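Local coordinates for YchF GTP-binding protein (Schizosaccharomyces pombe, PDB 1NI3), which hydrolyses ATP, and GTP less efficiently, with a magnesium ion as cofactor, and negatively regulates the G2/M transition of the cell cycle, at residues A[139-144]-A[250-255]; A[229-234]-A[244-249]; A[259-264]-A[298-303]. One frame throughout, in Å; residues are numbered along the deposited sequence.

Contact 1: residues A[139-144]-A[250-255]; sequences DPIRDL and KKWIDE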
# COMPACT_ATOMS: atom_id res chain seq x y z
N ASP A 139 16.49 -13.17 -16.39
CA ASP A 139 15.28 -12.89 -17.15
C ASP A 139 14.13 -12.54 -16.21
O ASP A 139 13.62 -13.38 -15.48
CB ASP A 139 14.90 -14.11 -17.99
CG ASP A 139 13.52 -13.98 -18.60
OD1 ASP A 139 13.20 -12.90 -19.12
OD2 ASP A 139 12.76 -14.97 -18.57
N PRO A 140 13.69 -11.27 -16.22
CA PRO A 140 12.60 -10.79 -15.37
C PRO A 140 11.27 -11.48 -15.66
O PRO A 140 10.62 -12.01 -14.76
CB PRO A 140 12.55 -9.30 -15.68
CG PRO A 140 12.93 -9.25 -17.11
CD PRO A 140 14.10 -10.21 -17.16
N ILE A 141 10.88 -11.49 -16.94
CA ILE A 141 9.64 -12.12 -17.36
C ILE A 141 9.46 -13.49 -16.70
O ILE A 141 8.36 -13.81 -16.24
CB ILE A 141 9.60 -12.29 -18.89
CG1 ILE A 141 9.60 -10.92 -19.56
CG2 ILE A 141 8.38 -13.09 -19.29
CD1 ILE A 141 10.93 -10.20 -19.54
N ARG A 142 10.52 -14.29 -16.66
CA ARG A 142 10.41 -15.60 -16.05
C ARG A 142 10.01 -15.46 -14.59
O ARG A 142 8.97 -15.97 -14.17
CB ARG A 142 11.74 -16.34 -16.13
CG ARG A 142 11.56 -17.84 -16.05
CD ARG A 142 12.84 -18.55 -15.68
NE ARG A 142 13.21 -18.32 -14.28
CZ ARG A 142 14.18 -17.51 -13.88
NH1 ARG A 142 14.90 -16.83 -14.78
NH2 ARG A 142 14.45 -17.38 -12.59
N ASP A 143 10.84 -14.76 -13.82
CA ASP A 143 10.63 -14.54 -12.39
C ASP A 143 9.27 -13.91 -12.09
O ASP A 143 8.63 -14.23 -11.08
CB ASP A 143 11.72 -13.63 -11.84
CG ASP A 143 13.10 -14.22 -12.01
OD1 ASP A 143 13.38 -14.74 -13.11
OD2 ASP A 143 13.90 -14.16 -11.05
N LEU A 144 8.85 -13.01 -12.97
CA LEU A 144 7.57 -12.34 -12.82
C LEU A 144 6.44 -13.35 -12.79
O LEU A 144 5.51 -13.23 -11.99
CB LEU A 144 7.35 -11.39 -13.99
CG LEU A 144 7.48 -9.89 -13.72
CD1 LEU A 144 7.43 -9.14 -15.03
CD2 LEU A 144 6.37 -9.45 -12.78
N LYS A 250 6.69 -4.45 -19.25
CA LYS A 250 5.45 -3.70 -19.35
C LYS A 250 4.32 -4.55 -19.93
O LYS A 250 3.31 -4.79 -19.28
CB LYS A 250 5.67 -2.45 -20.21
CG LYS A 250 4.46 -1.53 -20.28
CD LYS A 250 4.80 -0.17 -20.87
CE LYS A 250 3.53 0.66 -21.10
NZ LYS A 250 2.72 0.79 -19.85
N LYS A 251 4.52 -5.03 -21.15
CA LYS A 251 3.51 -5.85 -21.82
C LYS A 251 3.08 -7.05 -21.00
O LYS A 251 1.89 -7.31 -20.84
CB LYS A 251 4.01 -6.32 -23.20
CG LYS A 251 2.87 -6.69 -24.12
CD LYS A 251 3.27 -6.73 -25.59
CE LYS A 251 2.03 -6.70 -26.47
NZ LYS A 251 2.34 -6.59 -27.93
N TRP A 252 4.05 -7.79 -20.49
CA TRP A 252 3.75 -8.95 -19.67
C TRP A 252 2.70 -8.59 -18.66
O TRP A 252 1.73 -9.32 -18.47
CB TRP A 252 4.98 -9.41 -18.91
CG TRP A 252 4.75 -10.69 -18.20
CD1 TRP A 252 5.03 -11.94 -18.66
CD2 TRP A 252 4.17 -10.87 -16.89
NE1 TRP A 252 4.67 -12.89 -17.73
CE2 TRP A 252 4.14 -12.26 -16.64
CE3 TRP A 252 3.67 -10.00 -15.92
CZ2 TRP A 252 3.63 -12.80 -15.45
CZ3 TRP A 252 3.17 -10.53 -14.73
CH2 TRP A 252 3.15 -11.92 -14.52
N ILE A 253 2.92 -7.46 -17.99
CA ILE A 253 1.98 -7.01 -16.96
C ILE A 253 0.57 -6.90 -17.50
O ILE A 253 -0.38 -7.37 -16.87
CB ILE A 253 2.39 -5.65 -16.39
CG1 ILE A 253 3.57 -5.82 -15.42
CG2 ILE A 253 1.20 -5.01 -15.68
CD1 ILE A 253 4.02 -4.54 -14.75
N ASP A 254 0.45 -6.28 -18.67
CA ASP A 254 -0.84 -6.08 -19.34
C ASP A 254 -1.50 -7.40 -19.73
O ASP A 254 -2.70 -7.45 -20.00
CB ASP A 254 -0.65 -5.23 -20.59
CG ASP A 254 -0.03 -3.89 -20.29
OD1 ASP A 254 -0.65 -3.08 -19.56
OD2 ASP A 254 1.09 -3.63 -20.79
N GLU A 255 -0.72 -8.47 -19.75
CA GLU A 255 -1.27 -9.76 -20.13
C GLU A 255 -1.19 -10.79 -19.01
O GLU A 255 -1.16 -11.99 -19.28
CB GLU A 255 -0.52 -10.28 -21.36
CG GLU A 255 -0.70 -9.45 -22.63
CD GLU A 255 0.34 -9.76 -23.70
OE1 GLU A 255 0.57 -10.96 -23.97
OE2 GLU A 255 0.91 -8.81 -24.27
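Trp252 lays its indole against Leu144 and Ile141, joining helix 246-254 to the first turn of helix 140-168. Both helices belong to the P-loop GTPase fold of the Obg family. The two chains come nearest at Ile141 and Trp252, whose CA atoms are 7.1 Å apart.

The tight part is Leu144. Its CB makes a CH-pi contact over one face of the Trp252 six-membered ring, 4.1 Å from the centroid and only 3° off the normal. The methyls follow the same ring, with Leu144 CD2 3.9 Å from Trp252 CZ3. Leu144 also touches Val123 and Gln121 of strand 118-124, so it sits between the indole and the sheet. Trp252 CG stands anti to the backbone N (chi1 -173°), which carries the indole across to the other helix. With an alanine in place of Trp252 the indole is gone, and Leu144 and Ile141 would probably lose their partner, leaving a gap between the helices.

The side nearer solvent is lighter: Ile141 is partly exposed, covers less of the indole than Leu144 and meets it obliquely. Arg142 points away from Trp252 and is exposed; its charge meets Asp143 of its own helix, without an N-H aimed at the oxygen. Ile141 touches the indole with one methyl: CG2 lies 3.6 Å from Trp252 CD1, with NE1 a little farther off.

Contact 2: residues A[229-234]-A[244-249]; sequences YLVNMS and KYLPKI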
# COMPACT_ATOMS: atom_id res chain seq x y z
N TYR A 229 4.35 -2.85 -8.92
CA TYR A 229 5.64 -3.26 -9.47
C TYR A 229 6.71 -2.18 -9.51
O TYR A 229 6.53 -1.12 -10.11
CB TYR A 229 5.47 -3.81 -10.88
CG TYR A 229 4.69 -5.09 -10.92
CD1 TYR A 229 3.33 -5.09 -11.20
CD2 TYR A 229 5.30 -6.31 -10.64
CE1 TYR A 229 2.59 -6.27 -11.20
CE2 TYR A 229 4.58 -7.49 -10.63
CZ TYR A 229 3.22 -7.47 -10.92
OH TYR A 229 2.51 -8.65 -10.92
N LEU A 230 7.85 -2.48 -8.89
CA LEU A 230 8.96 -1.55 -8.90
C LEU A 230 10.06 -2.14 -9.77
O LEU A 230 10.80 -3.02 -9.32
CB LEU A 230 9.48 -1.32 -7.48
CG LEU A 230 8.51 -0.73 -6.45
CD1 LEU A 230 9.26 -0.51 -5.14
CD2 LEU A 230 7.94 0.60 -6.95
N VAL A 231 10.16 -1.68 -11.02
CA VAL A 231 11.18 -2.17 -11.95
C VAL A 231 12.52 -1.50 -11.65
O VAL A 231 12.77 -0.40 -12.12
CB VAL A 231 10.84 -1.86 -13.42
CG1 VAL A 231 11.92 -2.45 -14.32
CG2 VAL A 231 9.49 -2.43 -13.79
N ASN A 232 13.36 -2.18 -10.89
CA ASN A 232 14.66 -1.65 -10.50
C ASN A 232 15.71 -1.82 -11.59
O ASN A 232 16.05 -2.93 -11.96
CB ASN A 232 15.15 -2.34 -9.22
CG ASN A 232 16.47 -1.80 -8.74
OD1 ASN A 232 16.73 -0.61 -8.84
ND2 ASN A 232 17.31 -2.68 -8.18
N MSE A 233 16.22 -0.70 -12.11
CA MSE A 233 17.26 -0.71 -13.14
C MSE A 233 18.44 0.16 -12.69
O MSE A 233 18.36 0.81 -11.64
CB MSE A 233 16.67 -0.18 -14.42
CG MSE A 233 16.26 1.26 -14.32
SE MSE A 233 15.29 1.75 -15.93
CE MSE A 233 13.88 2.78 -15.40
N SER A 234 19.51 0.19 -13.48
CA SER A 234 20.71 0.96 -13.16
C SER A 234 20.53 2.48 -13.25
O SER A 234 19.72 2.97 -14.05
CB SER A 234 21.85 0.58 -14.09
OG SER A 234 21.54 0.84 -15.44
N LYS A 244 16.55 -2.10 -21.03
CA LYS A 244 16.63 -3.26 -21.89
C LYS A 244 15.43 -4.18 -21.74
O LYS A 244 14.93 -4.73 -22.73
CB LYS A 244 17.92 -4.04 -21.58
CG LYS A 244 18.00 -5.44 -22.17
CD LYS A 244 19.30 -6.14 -21.73
CE LYS A 244 19.37 -7.59 -22.20
NZ LYS A 244 20.54 -8.33 -21.65
N TYR A 245 14.94 -4.34 -20.51
CA TYR A 245 13.80 -5.23 -20.27
C TYR A 245 12.48 -4.50 -20.06
O TYR A 245 11.41 -5.10 -20.14
CB TYR A 245 14.06 -6.10 -19.04
CG TYR A 245 15.43 -6.73 -18.98
CD1 TYR A 245 16.53 -6.02 -18.52
CD2 TYR A 245 15.62 -8.07 -19.35
CE1 TYR A 245 17.79 -6.61 -18.42
CE2 TYR A 245 16.86 -8.67 -19.26
CZ TYR A 245 17.95 -7.94 -18.80
OH TYR A 245 19.18 -8.55 -18.71
N LEU A 246 12.55 -3.20 -19.80
CA LEU A 246 11.36 -2.40 -19.54
C LEU A 246 10.18 -2.67 -20.48
O LEU A 246 9.12 -3.10 -20.02
CB LEU A 246 11.72 -0.91 -19.56
CG LEU A 246 10.66 0.05 -19.03
CD1 LEU A 246 10.11 -0.41 -17.69
CD2 LEU A 246 11.27 1.43 -18.90
N PRO A 247 10.35 -2.44 -21.79
CA PRO A 247 9.23 -2.68 -22.71
C PRO A 247 8.61 -4.06 -22.54
O PRO A 247 7.40 -4.20 -22.47
CB PRO A 247 9.87 -2.48 -24.09
CG PRO A 247 11.28 -2.95 -23.87
CD PRO A 247 11.62 -2.30 -22.53
N LYS A 248 9.46 -5.08 -22.47
CA LYS A 248 9.00 -6.44 -22.31
C LYS A 248 8.17 -6.58 -21.05
O LYS A 248 7.00 -6.96 -21.10
CB LYS A 248 10.21 -7.38 -22.27
CG LYS A 248 11.33 -6.96 -23.24
CD LYS A 248 12.29 -8.11 -23.57
CE LYS A 248 11.60 -9.20 -24.40
NZ LYS A 248 12.48 -10.37 -24.69
N ILE A 249 8.78 -6.24 -19.91
CA ILE A 249 8.12 -6.30 -18.60
C ILE A 249 6.74 -5.63 -18.64
O ILE A 249 5.76 -6.17 -18.12
CB ILE A 249 8.96 -5.60 -17.51
CG1 ILE A 249 10.24 -6.39 -17.25
CG2 ILE A 249 8.15 -5.44 -16.24
CD1 ILE A 249 11.16 -5.73 -16.26
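Val231 of strand 227-232 meets Ile249 and Leu246 of helix 246-254. Strand, helix and the following strand 262-265 form a beta-alpha-beta crossover, since the two strands are parallel neighbours in the sheet of the G domain. This contact is where the helix settles on its first strand.

The contacts between the segments are apolar. Val231 and Ile249 reach toward each other tip to tip. Two methyl pairs meet there: Val231 CG1 is 3.9 Å from Ile249 CD1, and Val231 CG2 is 4.1 Å from Ile249 CG2. Both valine methyls thus meet Ile249, and Val231 CG1, which stands anti to the backbone N (chi1 -178°), also faces Leu246 CD1 at 4.3 Å. Leu246 does not point straight at the strand from its CB, but the end of its side chain bends nearer. Met233, a selenomethionine in the crystal, adds looser cover.

The polar groups serve other partners. The helix begins with Ile249 N bonded to Tyr245 O at 2.9 Å. Tyr245 OH is hydrogen-bonded to Asp127. On the strand, Asn232 ND2 bonds Val31 O and Asn232 OD1 bonds Val267 N, so its amide ties this strand to the P-loop, at Val31, and to the start of helix 267-273, at Val267. Asn232, Met233 and Ser234 open the NxxE sequence that replaces the NKxD motif of classical GTPases in this subfamily. Met233 is predicted to bind ATP.

The chemistry thus divides in two. Branched aliphatic side chains hold the helix against the strand here by van der Waals contact, while one of the bonds of Asn232 goes to Val31, in the predicted ATP site, and the other to the start of helix 267-273.

Contact 3: residues A[259-264]-A[298-303]; sequences GDTLIP and IVTGYN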
# COMPACT_ATOMS: atom_id res chain seq x y z
N GLY A 259 -3.71 -3.50 -15.00
CA GLY A 259 -4.11 -2.46 -14.08
C GLY A 259 -3.06 -2.08 -13.07
O GLY A 259 -2.92 -0.91 -12.71
N ASP A 260 -2.31 -3.07 -12.61
CA ASP A 260 -1.28 -2.84 -11.61
C ASP A 260 -0.25 -1.79 -12.03
O ASP A 260 0.24 -1.78 -13.16
CB ASP A 260 -0.60 -4.16 -11.28
CG ASP A 260 -1.58 -5.18 -10.76
OD1 ASP A 260 -2.18 -4.93 -9.69
OD2 ASP A 260 -1.78 -6.21 -11.42
N THR A 261 0.05 -0.90 -11.11
CA THR A 261 1.00 0.17 -11.36
C THR A 261 2.39 -0.33 -11.61
O THR A 261 2.87 -1.25 -10.95
CB THR A 261 1.09 1.12 -10.17
OG1 THR A 261 -0.23 1.51 -9.78
CG2 THR A 261 1.92 2.34 -10.53
N LEU A 262 3.06 0.31 -12.56
CA LEU A 262 4.42 -0.06 -12.91
C LEU A 262 5.31 1.17 -12.78
O LEU A 262 5.23 2.11 -13.57
CB LEU A 262 4.42 -0.61 -14.33
CG LEU A 262 5.63 -1.39 -14.82
CD1 LEU A 262 5.35 -1.94 -16.21
CD2 LEU A 262 6.83 -0.48 -14.85
N ILE A 263 6.18 1.16 -11.77
CA ILE A 263 7.08 2.28 -11.49
C ILE A 263 8.55 2.00 -11.79
O ILE A 263 9.24 1.39 -10.97
CB ILE A 263 6.98 2.69 -9.99
CG1 ILE A 263 5.54 3.12 -9.66
CG2 ILE A 263 7.97 3.80 -9.69
CD1 ILE A 263 5.37 3.65 -8.23
N PRO A 264 9.07 2.45 -12.95
CA PRO A 264 10.48 2.20 -13.27
C PRO A 264 11.31 3.05 -12.32
O PRO A 264 11.08 4.25 -12.19
CB PRO A 264 10.58 2.68 -14.70
CG PRO A 264 9.64 3.84 -14.72
CD PRO A 264 8.43 3.27 -13.99
N ILE A 298 5.68 5.75 -2.53
CA ILE A 298 4.87 5.83 -1.32
C ILE A 298 3.42 6.25 -1.55
O ILE A 298 2.50 5.63 -1.02
CB ILE A 298 5.52 6.77 -0.27
CG1 ILE A 298 6.61 6.01 0.48
CG2 ILE A 298 4.48 7.24 0.75
CD1 ILE A 298 7.80 5.70 -0.37
N VAL A 299 3.21 7.28 -2.34
CA VAL A 299 1.84 7.71 -2.58
C VAL A 299 1.06 6.56 -3.17
O VAL A 299 -0.02 6.22 -2.67
CB VAL A 299 1.76 8.87 -3.55
CG1 VAL A 299 0.32 9.13 -3.90
CG2 VAL A 299 2.38 10.11 -2.95
N THR A 300 1.60 5.95 -4.22
CA THR A 300 0.91 4.83 -4.85
C THR A 300 0.53 3.77 -3.82
O THR A 300 -0.55 3.18 -3.89
CB THR A 300 1.78 4.18 -5.92
OG1 THR A 300 2.32 5.19 -6.79
CG2 THR A 300 0.97 3.20 -6.73
N GLY A 301 1.43 3.54 -2.86
CA GLY A 301 1.16 2.56 -1.82
C GLY A 301 0.03 3.03 -0.93
O GLY A 301 -0.99 2.35 -0.78
N TYR A 302 0.23 4.20 -0.34
CA TYR A 302 -0.78 4.80 0.53
C TYR A 302 -2.15 4.74 -0.14
O TYR A 302 -3.14 4.38 0.50
CB TYR A 302 -0.41 6.24 0.82
CG TYR A 302 -1.22 6.87 1.93
CD1 TYR A 302 -0.84 6.72 3.25
CD2 TYR A 302 -2.33 7.65 1.65
CE1 TYR A 302 -1.53 7.35 4.27
CE2 TYR A 302 -3.04 8.27 2.65
CZ TYR A 302 -2.64 8.13 3.97
OH TYR A 302 -3.30 8.79 4.96
N ASN A 303 -2.21 5.08 -1.42
CA ASN A 303 -3.48 5.07 -2.14
C ASN A 303 -4.05 3.68 -2.39
O ASN A 303 -5.24 3.44 -2.17
CB ASN A 303 -3.35 5.80 -3.48
CG ASN A 303 -3.31 7.32 -3.32
OD1 ASN A 303 -3.98 7.88 -2.45
ND2 ASN A 303 -2.56 7.98 -4.19
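Thr300 of helix 294-304 faces Thr261 and Ile263, which lie just before and within strand 262-265, the partner of strand 227-232 in the G-domain sheet. The helix leads on to strand 307-312, so the contact links the last strand of the crossover to the part of the chain that follows.

Thr261 and Thr300 point at each other tip to tip. Thr300 presents its methyl, not its hydroxyl: CG2 lies 3.7 Å from Thr261 OG1 and 4.0 Å from Thr261 CG2. Thr300 OG1 stands beside the backbone N (chi1 -49°), which puts CG2 anti to that N and aims the methyl at Thr261. In this position OG1 bonds Lys296 O, one turn earlier in the same helix.

Ile263 meets the other branch. It slides past Thr300 in the opposite direction, and its CD1 ends 3.7 Å from Thr300 OG1. The isoleucine is buried and also touches Met293. Thr300 itself reaches Ile228 of the neighbouring strand.

The touch is light and made by van der Waals contact. With its hydroxyl committed to the helix backbone, Thr300 behaves toward the strand largely as a small apolar residue.

Contacts 1 and 2 share helix 246-254, and their centres lie about 9 Å apart. Tyr229 of contact 2 reaches contact 1 directly, with CE2 3.4 Å from Leu144 CD2. Contact 3 lies about 15 Å from contact 2 and about 17 Å from contact 1, centre to centre. Parallel strands bridge contacts 2 and 3: Tyr229 O and Ile263 N, 2.8 Å apart, probably hydrogen-bond. Segment 229-234 of contact 2 includes Met233, predicted to bind ATP. The side chains of Leu144 and Val231 each lie about 10 Å from that of Val31, also in the predicted ATP site, and the side chain of Ile263 about 8 Å from that of Met233.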